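PDB 4XHC: alpha-L-rhamnosidase, which hydrolyses terminal, non-reducing alpha-L-rhamnose residues in alpha-L-rhamnosides, as a two-domain glycoside hydrolase of family GH78. Local coordinates for residues Val349-Asp353 / Asp354-Phe358; Ser432-Trp435 / Leu436-Glu440; Arg243-Leu247 / Gly248-Leu252; Ser516-Ser520 / Lys521-Ser525; Arg334-Glu337 / Leu338-Arg342. All coordinates share one frame; numbering follows the deposited sequence.

Contact 1 (Val349-Asp353 / Asp354-Phe358); sequences VRDSD and DWWVF. With RAM (alpha-L-rhamnopyranose), chain C.
The loop that brings Trp355 and Phe358 to the rhamnose pocket is folded back on itself here, with Trp356 meeting Val349 and Ser352. Ser352 OG donates a hydrogen bond of 2.6 Å to Asp354 OD1. It reaches that oxygen on the syn side, 32° out of the carboxylate plane. Trp356 folds back over the same turn because its CG lies between its own backbone N and carbonyl carbon (chi1 62°). Trp356 NE1 thereby reaches Ser352 O at 3.1 Å, in a weak bond bent to 128°. At the far end of the indole, Trp356 CH2 packs against Val349 CG1 at 3.6 Å. The side chain of Val357 lies over the middle of one Trp356 indole face, with Val357 CG1 3.5 Å above the ring plane. Asp351 OD2 is hydrogen-bonded to Asn366 ND2.

The CB of Trp355, the centre of an inverse gamma turn, is directed away from residues 349-353. The edge of its ring meets the methyl group of the rhamnose, with Trp355 CZ2 3.9 Å from RAM C6. Phe358 offers a face to the same C6, offset toward the ring's rim. The loop joins helix 322-340 to helix 368-389. Val349 rests on Leu375 and Trp356 on Ala371, both of helix 368-389, while Val357 leans on Phe302 and Asp303 at the start of helix 302-319.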
# COMPACT_ATOMS: atom_id res chain seq x y z
N VAL A 349 -36.50 30.51 -19.14
CA VAL A 349 -35.28 30.35 -18.32
C VAL A 349 -34.04 30.87 -19.05
O VAL A 349 -33.80 30.50 -20.19
CB VAL A 349 -35.06 28.87 -17.98
CG1 VAL A 349 -33.67 28.61 -17.47
CG2 VAL A 349 -36.07 28.42 -16.94
N ARG A 350 -33.24 31.72 -18.38
CA ARG A 350 -32.02 32.26 -18.97
C ARG A 350 -30.98 31.18 -19.20
O ARG A 350 -30.82 30.28 -18.38
CB ARG A 350 -31.37 33.30 -18.06
CG ARG A 350 -32.05 34.65 -18.06
CD ARG A 350 -31.30 35.65 -17.20
NE ARG A 350 -32.24 36.61 -16.59
CZ ARG A 350 -32.79 36.49 -15.38
NH1 ARG A 350 -32.50 35.46 -14.58
NH2 ARG A 350 -33.63 37.43 -14.96
N ASP A 351 -30.25 31.29 -20.31
CA ASP A 351 -29.21 30.34 -20.65
C ASP A 351 -27.84 30.90 -20.23
O ASP A 351 -27.67 32.10 -20.14
CB ASP A 351 -29.25 30.09 -22.17
CG ASP A 351 -28.36 28.95 -22.61
OD1 ASP A 351 -28.15 27.98 -21.85
OD2 ASP A 351 -27.87 29.04 -23.76
N SER A 352 -26.88 30.02 -19.95
CA SER A 352 -25.49 30.44 -19.73
C SER A 352 -24.54 29.27 -19.94
O SER A 352 -24.98 28.12 -19.99
CB SER A 352 -25.29 31.05 -18.34
OG SER A 352 -25.56 30.10 -17.32
N ASP A 353 -23.25 29.58 -20.07
CA ASP A 353 -22.24 28.59 -20.48
C ASP A 353 -21.64 27.79 -19.32
O ASP A 353 -21.02 26.75 -19.54
CB ASP A 353 -21.13 29.29 -21.27
CG ASP A 353 -21.63 29.96 -22.55
OD1 ASP A 353 -22.66 29.51 -23.12
OD2 ASP A 353 -20.96 30.93 -23.01
N ASP A 354 -21.82 28.24 -18.08
CA ASP A 354 -21.36 27.49 -16.91
C ASP A 354 -22.20 26.20 -16.72
O ASP A 354 -23.16 25.97 -17.45
CB ASP A 354 -21.37 28.37 -15.65
CG ASP A 354 -22.73 28.98 -15.36
OD1 ASP A 354 -23.21 29.81 -16.17
OD2 ASP A 354 -23.33 28.64 -14.32
N TRP A 355 -21.81 25.35 -15.76
CA TRP A 355 -22.47 24.06 -15.52
C TRP A 355 -23.57 24.23 -14.47
O TRP A 355 -23.48 23.76 -13.34
CB TRP A 355 -21.43 23.02 -15.09
CG TRP A 355 -21.88 21.57 -15.12
CD1 TRP A 355 -22.42 20.90 -16.17
CD2 TRP A 355 -21.78 20.63 -14.05
NE1 TRP A 355 -22.69 19.59 -15.82
CE2 TRP A 355 -22.31 19.40 -14.52
CE3 TRP A 355 -21.31 20.70 -12.73
CZ2 TRP A 355 -22.38 18.27 -13.72
CZ3 TRP A 355 -21.38 19.57 -11.94
CH2 TRP A 355 -21.91 18.37 -12.44
N TRP A 356 -24.62 24.94 -14.88
CA TRP A 356 -25.68 25.39 -13.98
C TRP A 356 -26.83 24.40 -13.85
O TRP A 356 -27.61 24.48 -12.90
CB TRP A 356 -26.21 26.75 -14.43
CG TRP A 356 -26.84 26.80 -15.81
CD1 TRP A 356 -26.20 26.95 -16.99
CD2 TRP A 356 -28.24 26.72 -16.11
NE1 TRP A 356 -27.10 26.95 -18.03
CE2 TRP A 356 -28.36 26.81 -17.51
CE3 TRP A 356 -29.40 26.58 -15.33
CZ2 TRP A 356 -29.60 26.77 -18.16
CZ3 TRP A 356 -30.63 26.53 -15.97
CH2 TRP A 356 -30.72 26.63 -17.37
N VAL A 357 -26.93 23.48 -14.81
CA VAL A 357 -27.94 22.43 -14.82
C VAL A 357 -27.30 21.18 -15.45
O VAL A 357 -26.42 21.30 -16.30
CB VAL A 357 -29.18 22.89 -15.60
CG1 VAL A 357 -28.84 23.22 -17.04
CG2 VAL A 357 -30.29 21.85 -15.53
N PHE A 358 -27.72 19.99 -15.04
CA PHE A 358 -27.07 18.77 -15.55
C PHE A 358 -27.67 18.18 -16.83
O PHE A 358 -27.04 18.23 -17.88
CB PHE A 358 -26.97 17.68 -14.48
CG PHE A 358 -26.44 16.39 -15.03
CD1 PHE A 358 -25.16 16.35 -15.56
CD2 PHE A 358 -27.23 15.26 -15.08
CE1 PHE A 358 -24.67 15.18 -16.10
CE2 PHE A 358 -26.73 14.08 -15.63
CZ PHE A 358 -25.45 14.04 -16.14
C1 RAM C . -21.53 12.37 -12.10
C2 RAM C . -22.21 11.04 -11.84
C3 RAM C . -23.49 11.24 -11.06
C4 RAM C . -24.23 12.44 -11.61
C5 RAM C . -23.42 13.69 -11.31
C6 RAM C . -23.58 14.77 -12.34
O1 RAM C . -20.18 12.21 -11.91
O2 RAM C . -22.52 10.49 -13.11
O3 RAM C . -24.32 10.08 -11.15
O4 RAM C . -25.51 12.56 -11.01
O5 RAM C . -22.02 13.37 -11.21

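Contact 2 (Ser432-Trp435 / Leu436-Glu440); sequences SQIW and LVLAE
Leu438 lies one helical turn on from Ile434 and also meets Trp435, so its CD1 has two neighbours. Ile434 and Leu438 run side by side and point the same way, with Ile434 CG2 4.1 Å from Leu438 CD1. The CG2 branch of Ile434 is the one that touches, since it stands opposite the backbone N and beside the carbonyl carbon. Trp435 is met differently. Leu438 CD1 sits over one face of its indole, toward the rim, 4.1 Å from Trp435 CE3. The two side chains slant across each other, and the contact is a methyl group resting on a ring face.

All of this belongs to the last turns of helix 430-438. Leu436 N bonds to Ser432 O at 3.1 Å. Val437 N bonds to Gln433 O, and Leu438 N to Ile434 O, both at 3.0 Å. Ala439 N reaches Trp435 O at the same distance. Glu440 then takes a positive phi of 66°, and Glu440 N bonds back to Val437 O at 3.1 Å. This is a Schellman motif, which closes the helix.

Leu436 turns to another side of the helix. Its CB and CG pack against Ser432 O, and its side chain faces Ala369 of helix 368-389. That helix also receives Trp435, on Val374. Ile434 and Leu438 face helix 466-478, where both touch His471. The ring of His471 meets the Trp435 indole with the planes about 40° apart. The amide of Gln433 is held by Tyr420 N and Ser429 O.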
# COMPACT_ATOMS: atom_id res chain seq x y z
N SER A 432 -34.15 18.28 -25.18
CA SER A 432 -35.18 19.30 -25.24
C SER A 432 -36.56 18.70 -25.47
O SER A 432 -37.52 19.08 -24.80
CB SER A 432 -34.88 20.30 -26.36
OG SER A 432 -33.62 20.92 -26.17
N GLN A 433 -36.66 17.77 -26.41
CA GLN A 433 -37.96 17.20 -26.79
C GLN A 433 -38.52 16.34 -25.65
O GLN A 433 -39.69 16.41 -25.32
CB GLN A 433 -37.86 16.33 -28.04
CG GLN A 433 -36.95 16.86 -29.13
CD GLN A 433 -37.17 18.33 -29.42
OE1 GLN A 433 -38.31 18.79 -29.47
NE2 GLN A 433 -36.09 19.07 -29.63
N ILE A 434 -37.65 15.53 -25.07
CA ILE A 434 -38.04 14.60 -24.02
C ILE A 434 -38.62 15.37 -22.83
O ILE A 434 -39.69 15.02 -22.34
CB ILE A 434 -36.82 13.75 -23.57
CG1 ILE A 434 -36.42 12.78 -24.68
CG2 ILE A 434 -37.14 12.97 -22.30
CD1 ILE A 434 -35.03 12.19 -24.52
N TRP A 435 -37.91 16.41 -22.40
CA TRP A 435 -38.29 17.12 -21.19
C TRP A 435 -39.51 18.00 -21.38
O TRP A 435 -40.34 18.12 -20.48
CB TRP A 435 -37.12 17.93 -20.61
CG TRP A 435 -36.33 17.12 -19.66
CD1 TRP A 435 -35.07 16.62 -19.84
CD2 TRP A 435 -36.76 16.67 -18.38
NE1 TRP A 435 -34.68 15.90 -18.74
CE2 TRP A 435 -35.70 15.91 -17.83
CE3 TRP A 435 -37.94 16.81 -17.64
CZ2 TRP A 435 -35.79 15.30 -16.57
CZ3 TRP A 435 -38.03 16.21 -16.38
CH2 TRP A 435 -36.96 15.46 -15.86
N LEU A 436 -39.64 18.62 -22.55
CA LEU A 436 -40.82 19.45 -22.80
C LEU A 436 -42.08 18.61 -23.10
O LEU A 436 -43.19 19.10 -22.95
CB LEU A 436 -40.55 20.47 -23.91
CG LEU A 436 -39.63 21.60 -23.46
CD1 LEU A 436 -39.10 22.39 -24.65
CD2 LEU A 436 -40.31 22.54 -22.47
N VAL A 437 -41.90 17.36 -23.49
CA VAL A 437 -43.02 16.43 -23.57
C VAL A 437 -43.43 15.95 -22.16
O VAL A 437 -44.61 15.81 -21.87
CB VAL A 437 -42.72 15.23 -24.50
CG1 VAL A 437 -43.75 14.11 -24.36
CG2 VAL A 437 -42.67 15.71 -25.94
N LEU A 438 -42.46 15.70 -21.29
CA LEU A 438 -42.77 15.29 -19.93
C LEU A 438 -43.45 16.42 -19.17
O LEU A 438 -44.27 16.19 -18.28
CB LEU A 438 -41.51 14.83 -19.20
CG LEU A 438 -40.93 13.49 -19.65
CD1 LEU A 438 -39.58 13.26 -18.98
CD2 LEU A 438 -41.87 12.34 -19.32
N ALA A 439 -43.10 17.65 -19.52
CA ALA A 439 -43.67 18.85 -18.91
C ALA A 439 -45.13 19.09 -19.30
O ALA A 439 -45.81 19.92 -18.69
CB ALA A 439 -42.84 20.05 -19.29
N GLU A 440 -45.59 18.37 -20.32
CA GLU A 440 -46.96 18.44 -20.83
C GLU A 440 -47.27 19.81 -21.43
O GLU A 440 -48.36 20.35 -21.25
CB GLU A 440 -47.99 18.05 -19.75
CG GLU A 440 -47.71 16.71 -19.09
CD GLU A 440 -48.95 16.07 -18.50
OE1 GLU A 440 -49.69 16.75 -17.75
OE2 GLU A 440 -49.18 14.87 -18.78

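Contact 3 (Arg243-Leu247 / Gly248-Leu252); sequences RRLWL and GDLRL. With RAM (alpha-L-rhamnopyranose), chain C.
Trp246 and Asp249 stand side by side and point the same way, with Trp246 CB 3.4 Å from Asp249 OD1. The ring and carboxylate planes are 47° apart. Both side chains place CG beside the backbone N and opposite the carbonyl carbon (chi1 -72° for Trp246 and -61° for Asp249). This shared conformation turns both groups to the sugar. The C5-O5 edge of the sugar lies over one face of the indole, with RAM C5 3.4 Å above the Trp246 ring plane and toward the rim. The carboxylate grips two neighbouring hydroxyls. RAM O4 donates to Asp249 OD1 at 2.6 Å, and RAM O3 donates to Asp249 OD2 at 2.8 Å.

Leu245 and Leu250 turn to the other side. Each has CG opposite its backbone N, and Leu245 CD1 comes 4.2 Å from Leu250 CB. Both also touch Cys270 of helix 264-276. Arg251 extends at first, then bends at chi3, which carries its guanidinium to a salt bridge with Asp310.

The backbone passes from the short strand 245-246 straight into helix 247-259. Trp246 is the N-cap residue, and Trp246 O accepts from Leu250 N at 2.9 Å. Leu247 O accepts from Arg251 N at 3.1 Å. An aromatic face beside a carboxylate that holds paired hydroxyls is a common sugar-binding arrangement; here it forms one wall of the rhamnose pocket, at the start of a helix.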
# COMPACT_ATOMS: atom_id res chain seq x y z
N ARG A 243 -19.42 6.67 -4.95
CA ARG A 243 -19.81 6.20 -3.60
C ARG A 243 -20.58 7.25 -2.81
O ARG A 243 -20.38 7.38 -1.60
CB ARG A 243 -18.58 5.79 -2.79
CG ARG A 243 -17.58 4.99 -3.57
CD ARG A 243 -16.43 4.55 -2.70
NE ARG A 243 -15.49 3.73 -3.46
CZ ARG A 243 -14.63 2.88 -2.92
NH1 ARG A 243 -14.57 2.74 -1.61
NH2 ARG A 243 -13.84 2.15 -3.70
N ARG A 244 -21.48 7.96 -3.47
CA ARG A 244 -22.03 9.18 -2.91
C ARG A 244 -23.47 9.41 -3.32
O ARG A 244 -23.89 9.06 -4.42
CB ARG A 244 -21.18 10.35 -3.40
CG ARG A 244 -21.40 11.62 -2.62
CD ARG A 244 -20.15 12.48 -2.57
NE ARG A 244 -19.97 13.34 -3.74
CZ ARG A 244 -18.93 13.32 -4.56
NH1 ARG A 244 -17.91 12.47 -4.38
NH2 ARG A 244 -18.89 14.16 -5.58
N LEU A 245 -24.22 10.04 -2.42
CA LEU A 245 -25.62 10.38 -2.64
C LEU A 245 -25.79 11.63 -3.51
O LEU A 245 -25.41 12.72 -3.08
CB LEU A 245 -26.30 10.61 -1.29
CG LEU A 245 -27.76 11.03 -1.25
CD1 LEU A 245 -28.67 9.97 -1.86
CD2 LEU A 245 -28.18 11.32 0.19
N TRP A 246 -26.35 11.48 -4.71
CA TRP A 246 -26.71 12.61 -5.59
C TRP A 246 -28.22 12.66 -5.79
O TRP A 246 -28.89 11.63 -5.83
CB TRP A 246 -26.06 12.46 -6.98
CG TRP A 246 -24.57 12.68 -7.05
CD1 TRP A 246 -23.60 11.80 -6.69
CD2 TRP A 246 -23.89 13.82 -7.59
NE1 TRP A 246 -22.36 12.33 -6.94
CE2 TRP A 246 -22.51 13.57 -7.50
CE3 TRP A 246 -24.32 15.03 -8.13
CZ2 TRP A 246 -21.54 14.49 -7.92
CZ3 TRP A 246 -23.35 15.95 -8.55
CH2 TRP A 246 -21.99 15.67 -8.44
N LEU A 247 -28.77 13.86 -5.98
CA LEU A 247 -30.22 14.01 -6.00
C LEU A 247 -30.88 13.46 -7.26
O LEU A 247 -31.94 12.85 -7.19
CB LEU A 247 -30.62 15.47 -5.78
CG LEU A 247 -31.61 15.63 -4.62
CD1 LEU A 247 -31.61 17.06 -4.09
CD2 LEU A 247 -33.01 15.19 -5.02
N GLY A 248 -30.27 13.66 -8.42
CA GLY A 248 -30.82 13.14 -9.67
C GLY A 248 -30.88 11.62 -9.63
O GLY A 248 -31.88 11.02 -10.06
N ASP A 249 -29.81 11.02 -9.11
CA ASP A 249 -29.69 9.57 -9.01
C ASP A 249 -30.72 9.02 -8.01
O ASP A 249 -31.46 8.08 -8.31
CB ASP A 249 -28.27 9.17 -8.59
CG ASP A 249 -27.22 9.60 -9.61
OD1 ASP A 249 -27.06 10.82 -9.82
OD2 ASP A 249 -26.54 8.73 -10.20
N LEU A 250 -30.78 9.64 -6.83
CA LEU A 250 -31.77 9.32 -5.80
C LEU A 250 -33.18 9.25 -6.36
O LEU A 250 -33.94 8.34 -6.03
CB LEU A 250 -31.71 10.36 -4.68
CG LEU A 250 -32.77 10.26 -3.57
CD1 LEU A 250 -32.74 8.90 -2.91
CD2 LEU A 250 -32.57 11.35 -2.54
N ARG A 251 -33.55 10.23 -7.19
CA ARG A 251 -34.90 10.29 -7.73
C ARG A 251 -35.29 9.01 -8.45
O ARG A 251 -36.39 8.51 -8.28
CB ARG A 251 -35.07 11.47 -8.68
CG ARG A 251 -36.49 11.61 -9.18
CD ARG A 251 -36.76 12.97 -9.81
NE ARG A 251 -36.44 12.96 -11.22
CZ ARG A 251 -37.32 12.91 -12.21
NH1 ARG A 251 -38.63 12.90 -12.00
NH2 ARG A 251 -36.88 12.89 -13.44
N LEU A 252 -34.37 8.49 -9.25
CA LEU A 252 -34.62 7.28 -10.02
C LEU A 252 -34.51 6.03 -9.15
O LEU A 252 -35.32 5.11 -9.27
CB LEU A 252 -33.68 7.19 -11.22
CG LEU A 252 -34.24 7.78 -12.52
CD1 LEU A 252 -34.93 9.12 -12.31
CD2 LEU A 252 -33.13 7.92 -13.54
C1 RAM C . -21.53 12.37 -12.10
C2 RAM C . -22.21 11.04 -11.84
C3 RAM C . -23.49 11.24 -11.06
C4 RAM C . -24.23 12.44 -11.61
C5 RAM C . -23.42 13.69 -11.31
C6 RAM C . -23.58 14.77 -12.34
O1 RAM C . -20.18 12.21 -11.91
O2 RAM C . -22.52 10.49 -13.11
O3 RAM C . -24.32 10.08 -11.15
O4 RAM C . -25.51 12.56 -11.01
O5 RAM C . -22.02 13.37 -11.21

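Contact 4 (Ser516-Ser520 / Lys521-Ser525); sequences SPYGS and KLINS. With RAM (alpha-L-rhamnopyranose), chain C.
The chain makes a type I beta turn from Ser520 to Ile523, closed by Ile523 N bonding to Ser520 O at 3.2 Å, and just before it Ser516 forms an ST turn. Ser516 OG is central. This Ser516 OG accepts from Tyr518 N at 3.0 Å and, more weakly, from the N atoms of Gly519 and Ser520. Ser516 OG donates in turn to Asn524 OD1 at 2.7 Å. The Asn524 amide is held at its other end by ND2 bonding to Phe515 O. Ser520 OG accepts from Leu522 N at 3.2 Å.

The Tyr518 ring is set between neighbours. Pro517 CG lies over the centre of one Tyr518 face, 3.7 Å above the plane. Asn524 OD1 meets the ring edge, 3.3 Å from Tyr518 CD2, with the amide turned 73° to the ring. Ile523 CG2 packs against Tyr518 CB at 3.7 Å.

Tyr518 OH reaches the sugar, where RAM O1 donates to it at 3.0 Å. The same OH is bonded to Glu506 OE2, which also bonds the rhamnose. The tyrosine hydroxyl therefore links the anomeric oxygen of the sugar to a pocket carboxylate, and the Ser516-Asn524 network probably helps to set the ring's position.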
# COMPACT_ATOMS: atom_id res chain seq x y z
N SER A 516 -16.34 8.21 -22.85
CA SER A 516 -16.30 8.68 -21.48
C SER A 516 -16.28 10.20 -21.42
O SER A 516 -15.41 10.81 -22.04
CB SER A 516 -15.05 8.19 -20.75
OG SER A 516 -15.03 8.67 -19.41
N PRO A 517 -17.20 10.80 -20.64
CA PRO A 517 -17.10 12.24 -20.41
C PRO A 517 -15.91 12.60 -19.53
O PRO A 517 -15.54 13.76 -19.48
CB PRO A 517 -18.39 12.55 -19.66
CG PRO A 517 -18.71 11.30 -18.90
CD PRO A 517 -18.25 10.18 -19.81
N TYR A 518 -15.33 11.62 -18.84
CA TYR A 518 -14.22 11.85 -17.91
C TYR A 518 -12.86 11.70 -18.58
O TYR A 518 -11.86 12.13 -18.02
CB TYR A 518 -14.35 10.90 -16.70
CG TYR A 518 -15.74 10.89 -16.11
CD1 TYR A 518 -16.34 12.05 -15.66
CD2 TYR A 518 -16.47 9.70 -16.03
CE1 TYR A 518 -17.62 12.03 -15.13
CE2 TYR A 518 -17.76 9.67 -15.50
CZ TYR A 518 -18.33 10.84 -15.04
OH TYR A 518 -19.60 10.81 -14.48
N GLY A 519 -12.82 11.09 -19.77
CA GLY A 519 -11.59 10.94 -20.55
C GLY A 519 -10.91 9.59 -20.44
O GLY A 519 -9.79 9.44 -20.91
N SER A 520 -11.59 8.60 -19.86
CA SER A 520 -11.15 7.20 -19.91
C SER A 520 -12.26 6.28 -19.48
O SER A 520 -12.91 6.52 -18.48
CB SER A 520 -9.96 6.99 -18.98
OG SER A 520 -9.58 5.63 -18.93
N LYS A 521 -12.48 5.22 -20.24
CA LYS A 521 -13.56 4.29 -19.93
C LYS A 521 -13.23 3.52 -18.65
O LYS A 521 -14.12 2.93 -18.05
CB LYS A 521 -13.81 3.34 -21.12
CG LYS A 521 -12.89 2.14 -21.14
CD LYS A 521 -12.48 1.64 -22.52
CE LYS A 521 -11.19 0.84 -22.36
NZ LYS A 521 -10.75 0.14 -23.59
N LEU A 522 -11.96 3.54 -18.23
CA LEU A 522 -11.52 2.92 -16.97
C LEU A 522 -12.16 3.53 -15.74
O LEU A 522 -12.34 2.85 -14.74
CB LEU A 522 -10.02 3.07 -16.77
CG LEU A 522 -9.05 2.42 -17.74
CD1 LEU A 522 -7.62 2.73 -17.29
CD2 LEU A 522 -9.30 0.93 -17.84
N ILE A 523 -12.46 4.82 -15.78
CA ILE A 523 -12.97 5.51 -14.62
C ILE A 523 -14.48 5.73 -14.69
O ILE A 523 -15.06 6.28 -13.76
CB ILE A 523 -12.19 6.83 -14.39
CG1 ILE A 523 -12.15 7.16 -12.91
CG2 ILE A 523 -12.77 7.97 -15.20
CD1 ILE A 523 -11.01 8.08 -12.54
N ASN A 524 -15.12 5.30 -15.76
CA ASN A 524 -16.58 5.22 -15.77
C ASN A 524 -17.00 4.18 -14.73
O ASN A 524 -16.24 3.27 -14.39
CB ASN A 524 -17.14 4.81 -17.14
CG ASN A 524 -16.92 5.87 -18.22
OD1 ASN A 524 -16.50 6.99 -17.94
ND2 ASN A 524 -17.22 5.50 -19.46
N SER A 525 -18.23 4.32 -14.24
CA SER A 525 -18.83 3.34 -13.33
C SER A 525 -19.62 2.32 -14.14
O SER A 525 -20.31 2.68 -15.09
CB SER A 525 -19.72 4.04 -12.32
OG SER A 525 -20.54 3.11 -11.65
C1 RAM C . -21.53 12.37 -12.10
C2 RAM C . -22.21 11.04 -11.84
C3 RAM C . -23.49 11.24 -11.06
C4 RAM C . -24.23 12.44 -11.61
C5 RAM C . -23.42 13.69 -11.31
C6 RAM C . -23.58 14.77 -12.34
O1 RAM C . -20.18 12.21 -11.91
O2 RAM C . -22.52 10.49 -13.11
O3 RAM C . -24.32 10.08 -11.15
O4 RAM C . -25.51 12.56 -11.01
O5 RAM C . -22.02 13.37 -11.21

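Contact 5 (Arg334-Glu337 / Leu338-Arg342); sequences RQVE and LALTR
An apolar contact joins two residues four apart on one side of the helix. Val336 and Leu340 lie side by side and point the same way, with Val336 CG1 3.8 Å from Leu340 CD1. The CG1 branch touches because it stands opposite the backbone N (chi1 177°). A second pair with the same spacing, on another side, packs an aliphatic side chain on a charged flat group. Leu338 CG lies over one face of the Arg334 guanidinium, 3.8 Å from Arg334 NH1.

A salt bridge meets the same guanidinium. Arg334 bends at chi2 (94°) and runs forward along the helix, toward its C-terminal end, where Arg334 NH1 pairs with Glu337 OE1 at 2.9 Å. Glu337 CB lies at the edge of the group, in its plane. The guanidinium is probably steadied by this pairing.

The hydrogen bonds are mostly those of the helix backbone. Leu338 N bonds to Arg334 O at 3.1 Å. Ala339 N to Gln335 O and Leu340 N to Val336 O are both 3.0 Å. Near the end of the helix, Leu338 O takes two donors from one residue, Thr341 N and Thr341 OG1. The bond from Thr341 OG1 to Leu338 O is the shorter, at 2.6 Å, and lies in the carbonyl plane. The buried amide of Gln335 is satisfied by Ser305, Val284, Thr331 and Gly282.

Val336 touches helices 302-319 and 368-389, and so does Ala339. The segment is the amphipathic last part of helix 322-340, with a salt bridge between residues three apart on its more open side, in the six-hairpin glycosidase domain, the (alpha/alpha)6 barrel of GH78 enzymes.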
# COMPACT_ATOMS: atom_id res chain seq x y z
N ARG A 334 -39.03 26.18 -1.29
CA ARG A 334 -37.91 27.10 -1.46
C ARG A 334 -37.12 26.82 -2.74
O ARG A 334 -36.58 27.75 -3.35
CB ARG A 334 -36.98 27.04 -0.24
CG ARG A 334 -35.92 28.12 -0.19
CD ARG A 334 -36.36 29.34 0.61
NE ARG A 334 -35.33 30.38 0.55
CZ ARG A 334 -35.23 31.30 -0.42
NH1 ARG A 334 -36.11 31.36 -1.41
NH2 ARG A 334 -34.23 32.18 -0.39
N GLN A 335 -37.05 25.56 -3.15
CA GLN A 335 -36.35 25.21 -4.38
C GLN A 335 -37.06 25.83 -5.58
O GLN A 335 -36.41 26.28 -6.53
CB GLN A 335 -36.23 23.69 -4.56
CG GLN A 335 -35.56 22.93 -3.42
CD GLN A 335 -34.35 23.64 -2.82
OE1 GLN A 335 -33.33 23.80 -3.48
NE2 GLN A 335 -34.46 24.05 -1.57
N VAL A 336 -38.39 25.87 -5.52
CA VAL A 336 -39.19 26.50 -6.55
C VAL A 336 -39.04 28.01 -6.54
O VAL A 336 -38.89 28.60 -7.59
CB VAL A 336 -40.67 26.11 -6.42
CG1 VAL A 336 -41.51 26.82 -7.47
CG2 VAL A 336 -40.84 24.60 -6.55
N GLU A 337 -39.10 28.65 -5.37
CA GLU A 337 -38.93 30.11 -5.27
C GLU A 337 -37.64 30.50 -5.98
O GLU A 337 -37.63 31.39 -6.81
CB GLU A 337 -38.88 30.61 -3.79
CG GLU A 337 -40.21 30.69 -3.01
CD GLU A 337 -40.00 30.90 -1.47
OE1 GLU A 337 -39.03 31.57 -1.06
OE2 GLU A 337 -40.81 30.38 -0.65
N LEU A 338 -36.56 29.79 -5.66
CA LEU A 338 -35.23 30.10 -6.22
C LEU A 338 -35.14 29.81 -7.71
O LEU A 338 -34.65 30.65 -8.47
CB LEU A 338 -34.14 29.33 -5.48
CG LEU A 338 -33.92 29.79 -4.04
CD1 LEU A 338 -33.07 28.77 -3.31
CD2 LEU A 338 -33.28 31.18 -3.99
N ALA A 339 -35.63 28.66 -8.14
CA ALA A 339 -35.64 28.33 -9.57
C ALA A 339 -36.40 29.37 -10.42
O ALA A 339 -35.92 29.77 -11.48
CB ALA A 339 -36.21 26.94 -9.79
N LEU A 340 -37.55 29.83 -9.95
CA LEU A 340 -38.34 30.81 -10.71
C LEU A 340 -37.62 32.14 -10.96
O LEU A 340 -38.00 32.88 -11.88
CB LEU A 340 -39.69 31.07 -10.02
CG LEU A 340 -40.69 29.92 -10.01
CD1 LEU A 340 -41.86 30.26 -9.11
CD2 LEU A 340 -41.17 29.56 -11.41
N THR A 341 -36.62 32.46 -10.15
CA THR A 341 -35.85 33.70 -10.36
C THR A 341 -34.94 33.61 -11.60
O THR A 341 -34.42 34.62 -12.06
CB THR A 341 -34.97 34.09 -9.14
OG1 THR A 341 -33.94 33.11 -8.95
CG2 THR A 341 -35.81 34.22 -7.88
N ARG A 342 -34.73 32.42 -12.14
CA ARG A 342 -33.94 32.31 -13.36
C ARG A 342 -34.71 32.65 -14.64
O ARG A 342 -34.12 32.71 -15.72
CB ARG A 342 -33.30 30.93 -13.49
CG ARG A 342 -31.89 31.03 -14.04
CD ARG A 342 -31.36 29.72 -14.53
NE ARG A 342 -30.39 29.91 -15.59
CZ ARG A 342 -29.08 29.99 -15.42
NH1 ARG A 342 -28.53 29.93 -14.22
NH2 ARG A 342 -28.30 30.14 -16.49

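Along the chain the order is contact 3, contact 5, contact 1, contact 2, contact 4, all in the six-hairpin glycosidase domain. Contacts 1, 3 and 4 each touch the rhamnose, although their centres lie 19 to 23 Å apart, so the pocket is assembled from distant parts of the chain. Contacts 5 and 1 touch directly: Arg342 bonds to Arg350 O and Ser352 OG and makes a cation-pi contact with Trp356, tying the end of helix 322-340 to the pocket loop. Contact 2 meets contact 3 where Trp435 packs on Arg251. Contacts 4 and 5 are farthest apart, with centres 33 Å from each other.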